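Local coordinates for protein TSSL1 (Pseudomonas aeruginosa, PDB 4B62) that probably anchors the type VI secretion apparatus to the cell wall, through its periplasmic OmpA-like peptidoglycan-binding module, at residues P94-W97 / K98-Q101; R103-E106 / V107-L110. All blocks are in the same frame, centred on the assembly; numbering follows the deposited sequence.

Overall arrangement
Both contacts lie on helix 96-115, which crosses over from strand 77-82 to strand 121-125 in a beta-alpha-beta unit of the OmpA-like domain. Followed from the N terminus, the chain reaches interaction 1 first, where the loop running into the helix gives way to its first turn. Interaction 2 comes after it, about two and a half turns further on, about 13 Å away from centre to centre. The two are in series and neither nest nor cross; each joins neighbouring turns, so no long loop is closed. Segments 94-101 fix the helix start beside the loops after strands 77-82 and 121-125, whereas 103-110 lies over those two strands.

Interaction 1: P94-W97 / K98-Q101; sequences PSNW and KLSQ
Pro94 opens the contact by laying CD near CG of Lys98, just ahead of the N-cap that starts helix 96-115 of the OmpA-like domain. Ser95 is that N-cap. With chi1 at 65° its hydroxyl turns forward, toward the amides of the first turn, and Ser95 OG accepts a hydrogen bond from Lys98 N at 2.9 Å, the capping bond of that turn. The carbonyl of Ser95 meanwhile takes Leu99 N, the first of the i to i+4 bonds. Asn96 continues the ladder through its O to Ser100 N, while its ND2 reaches Asp84 and holds the helix start to the loop after strand 77-82. Trp97 carries most of the side-chain contact. Its CG stands anti to the backbone N (chi1 176°), which runs the indole alongside Gln101, with the amide plane turned 67° from the ring. CB of Gln101 lies over one face, offset toward the rim, and NE2 of Gln101 comes within 3.1 Å of CZ2 of Trp97. Near the rim of the six-membered ring, CD of Lys98 comes 3.7 Å from CZ3 of Trp97. The carbonyl of Trp97 is gripped twice, by Gln101 N at 2.9 Å and by the hydroxyl of Ser100, whose OG donates to Trp97 O at 2.7 Å.

Interaction 2: R103-E106 / V107-L110; sequences RAQE and VADL
Val107 meets the turn before it through its backbone and one methyl: its N donates to Arg103 O at 3.2 Å, and CG2 rests 3.4 Å from that same oxygen. The two residues belong to the middle of helix 96-115, the crossover helix of a beta-alpha-beta unit in the OmpA-like domain, and its regular i to i+4 ladder runs throughout. Ala108 follows with a bond from N to Ala104 O, and CB of Ala108 lies 3.6 Å from Ala104 O.

Asp109 is the polar centre of the contact. Its N binds Gln105 O, and its carboxylate leans back along the helix because CG sits anti to the carbonyl carbon (chi1 -74°). Asp109 OD1 then accepts a hydrogen bond from Gln105 NE2 at 2.8 Å, an i to i+4 side-chain bond. The amide donates within its own plane but meets OD1 from above the carboxylate plane, 42° out of it, so the two flat groups are not coplanar. On the second oxygen, Asp109 OD2 lies 4.5 Å from Glu106 OE1; one water donates to both at 2.7 Å and probably eases the repulsion between the two acids.

Leu110 closes the segment by giving its N to Glu106 O. The bend of Glu106 at chi2 (70°) swings its carboxylate toward Leu110, where CD1 lies 3.9 Å from both CG and OE2 of Glu106.

Ala104 and Ala108 pack on Ala123 of strand 121-125 and, with Val107, on Val79 of strand 77-82. Toward the loops, Arg103 donates through NE to Ser52 O and lies with Val107 against Phe48, while Leu110 touches Val55, so the helix is lodged between two strands of the sheet and the loop preceding helix 60-72.

Interaction 1: P94-W97 / K98-Q101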
loop_
_atom_site.group_PDB
_atom_site.type_symbol
_atom_site.label_atom_id
_atom_site.label_comp_id
_atom_site.label_asym_id
_atom_site.label_seq_id
_atom_site.Cartn_x
_atom_site.Cartn_y
_atom_site.Cartn_z
ATOM N N PRO A 94 16.967 -9.430 -0.692
ATOM C CA PRO A 94 18.362 -8.989 -0.655
ATOM C C PRO A 94 18.608 -7.504 -0.937
ATOM O O PRO A 94 19.749 -7.047 -0.851
ATOM C CB PRO A 94 19.034 -9.853 -1.723
ATOM C CG PRO A 94 17.929 -10.301 -2.617
ATOM C CD PRO A 94 16.721 -10.430 -1.745
ATOM N N SER A 95 17.550 -6.767 -1.270
ATOM C CA SER A 95 17.632 -5.341 -1.527
ATOM C C SER A 95 16.336 -4.667 -1.098
ATOM O O SER A 95 15.269 -5.315 -0.945
ATOM C CB SER A 95 17.853 -5.060 -3.016
ATOM O OG SER A 95 16.735 -5.470 -3.792
ATOM N N ASN A 96 16.424 -3.351 -0.929
ATOM C CA ASN A 96 15.230 -2.555 -0.734
ATOM C C ASN A 96 14.313 -2.631 -1.957
ATOM O O ASN A 96 13.098 -2.607 -1.815
ATOM C CB ASN A 96 15.586 -1.097 -0.407
ATOM C CG ASN A 96 15.360 -0.736 1.058
ATOM O OD1 ASN A 96 14.638 -1.420 1.786
ATOM N ND2 ASN A 96 15.953 0.376 1.487
ATOM N N TRP A 97 14.886 -2.726 -3.160
ATOM C CA TRP A 97 14.067 -2.901 -4.348
ATOM C C TRP A 97 13.200 -4.152 -4.234
ATOM O O TRP A 97 11.981 -4.094 -4.410
ATOM C CB TRP A 97 14.894 -2.946 -5.649
ATOM C CG TRP A 97 13.991 -3.228 -6.756
ATOM C CD1 TRP A 97 13.169 -2.330 -7.395
ATOM C CD2 TRP A 97 13.680 -4.510 -7.303
ATOM N NE1 TRP A 97 12.385 -2.978 -8.301
ATOM C CE2 TRP A 97 12.695 -4.311 -8.290
ATOM C CE3 TRP A 97 14.178 -5.807 -7.096
ATOM C CZ2 TRP A 97 12.166 -5.361 -9.043
ATOM C CZ3 TRP A 97 13.650 -6.848 -7.857
ATOM C CH2 TRP A 97 12.655 -6.615 -8.812
ATOM N N LYS A 98 13.824 -5.273 -3.883
ATOM C CA LYS A 98 13.076 -6.513 -3.833
ATOM C C LYS A 98 12.020 -6.470 -2.744
ATOM O O LYS A 98 10.894 -6.929 -2.953
ATOM C CB LYS A 98 13.994 -7.714 -3.652
ATOM C CG LYS A 98 13.252 -9.038 -3.805
ATOM C CD LYS A 98 12.795 -9.274 -5.239
ATOM C CE LYS A 98 11.766 -10.386 -5.384
ATOM N NZ LYS A 98 12.375 -11.711 -5.125
ATOM N N LEU A 99 12.359 -5.900 -1.590
ATOM C CA LEU A 99 11.359 -5.759 -0.538
ATOM C C LEU A 99 10.171 -4.901 -1.004
ATOM O O LEU A 99 9.006 -5.239 -0.738
ATOM C CB LEU A 99 11.982 -5.175 0.726
ATOM C CG LEU A 99 11.051 -5.085 1.935
ATOM C CD1 LEU A 99 10.574 -6.461 2.389
ATOM C CD2 LEU A 99 11.748 -4.308 3.053
ATOM N N SER A 100 10.461 -3.803 -1.711
ATOM C CA SER A 100 9.404 -2.904 -2.162
ATOM C C SER A 100 8.483 -3.615 -3.174
ATOM O O SER A 100 7.267 -3.435 -3.151
ATOM C CB SER A 100 10.007 -1.621 -2.748
ATOM O OG SER A 100 10.554 -1.773 -4.054
ATOM N N GLN A 101 9.076 -4.425 -4.047
ATOM C CA GLN A 101 8.291 -5.184 -5.008
ATOM C C GLN A 101 7.427 -6.229 -4.318
ATOM O O GLN A 101 6.242 -6.396 -4.630
ATOM C CB GLN A 101 9.199 -5.845 -6.058
ATOM C CG GLN A 101 8.459 -6.715 -7.050
ATOM C CD GLN A 101 9.350 -7.348 -8.078
ATOM O OE1 GLN A 101 9.928 -8.405 -7.842
ATOM N NE2 GLN A 101 9.442 -6.722 -9.241
#

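Interaction 2: R103-E106 / V107-L110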
loop_
_atom_site.group_PDB
_atom_site.type_symbol
_atom_site.label_atom_id
_atom_site.label_comp_id
_atom_site.label_asym_id
_atom_site.label_seq_id
_atom_site.Cartn_x
_atom_site.Cartn_y
_atom_site.Cartn_z
ATOM N N ARG A 103 6.394 -6.336 -1.212
ATOM C CA ARG A 103 5.349 -5.711 -0.425
ATOM C C ARG A 103 4.161 -5.301 -1.291
ATOM O O ARG A 103 3.009 -5.570 -0.954
ATOM C CB ARG A 103 5.910 -4.517 0.354
ATOM C CG ARG A 103 6.681 -4.955 1.587
ATOM C CD ARG A 103 7.359 -3.816 2.320
ATOM N NE ARG A 103 7.804 -4.255 3.635
ATOM C CZ ARG A 103 8.187 -3.455 4.619
ATOM N NH1 ARG A 103 8.267 -2.131 4.469
ATOM N NH2 ARG A 103 8.477 -4.005 5.791
ATOM N N ALA A 104 4.440 -4.659 -2.427
ATOM C CA ALA A 104 3.373 -4.286 -3.341
ATOM C C ALA A 104 2.638 -5.523 -3.858
ATOM O O ALA A 104 1.415 -5.557 -3.939
ATOM C CB ALA A 104 3.945 -3.486 -4.495
ATOM N N GLN A 105 3.407 -6.525 -4.239
ATOM C CA GLN A 105 2.797 -7.719 -4.806
ATOM C C GLN A 105 1.937 -8.463 -3.772
ATOM O O GLN A 105 0.880 -9.002 -4.114
ATOM C CB GLN A 105 3.844 -8.665 -5.371
ATOM C CG GLN A 105 3.266 -9.773 -6.248
ATOM C CD GLN A 105 2.528 -9.252 -7.480
ATOM O OE1 GLN A 105 3.111 -8.581 -8.333
ATOM N NE2 GLN A 105 1.241 -9.540 -7.565
ATOM N N GLU A 106 2.397 -8.519 -2.517
ATOM C CA GLU A 106 1.610 -9.198 -1.499
ATOM C C GLU A 106 0.265 -8.489 -1.273
ATOM O O GLU A 106 -0.797 -9.131 -1.169
ATOM C CB GLU A 106 2.397 -9.333 -0.205
ATOM C CG GLU A 106 1.684 -10.144 0.878
ATOM C CD GLU A 106 1.580 -11.637 0.573
ATOM O OE1 GLU A 106 2.239 -12.140 -0.359
ATOM O OE2 GLU A 106 0.826 -12.330 1.287
ATOM N N VAL A 107 0.300 -7.158 -1.252
ATOM C CA VAL A 107 -0.932 -6.391 -1.113
ATOM C C VAL A 107 -1.865 -6.657 -2.302
ATOM O O VAL A 107 -3.052 -6.929 -2.135
ATOM C CB VAL A 107 -0.616 -4.891 -0.923
ATOM C CG1 VAL A 107 -1.872 -4.029 -0.999
ATOM C CG2 VAL A 107 0.054 -4.670 0.421
ATOM N N ALA A 108 -1.319 -6.593 -3.512
ATOM C CA ALA A 108 -2.127 -6.879 -4.700
ATOM C C ALA A 108 -2.722 -8.286 -4.657
ATOM O O ALA A 108 -3.896 -8.492 -4.983
ATOM C CB ALA A 108 -1.308 -6.681 -5.969
ATOM N N ASP A 109 -1.902 -9.255 -4.247
ATOM C CA ASP A 109 -2.343 -10.657 -4.215
ATOM C C ASP A 109 -3.479 -10.838 -3.201
ATOM O O ASP A 109 -4.483 -11.489 -3.481
ATOM C CB ASP A 109 -1.184 -11.582 -3.842
ATOM C CG ASP A 109 -0.171 -11.775 -4.963
ATOM O OD1 ASP A 109 -0.410 -11.329 -6.105
ATOM O OD2 ASP A 109 0.875 -12.390 -4.683
ATOM N N LEU A 110 -3.315 -10.249 -2.023
ATOM C CA LEU A 110 -4.317 -10.394 -0.969
ATOM C C LEU A 110 -5.635 -9.732 -1.362
ATOM O O LEU A 110 -6.726 -10.288 -1.152
ATOM C CB LEU A 110 -3.796 -9.815 0.348
ATOM C CG LEU A 110 -2.695 -10.631 1.027
ATOM C CD1 LEU A 110 -2.019 -9.806 2.114
ATOM C CD2 LEU A 110 -3.263 -11.920 1.597
HETATM O O HOH W 1 2.930 -12.134 -2.976
#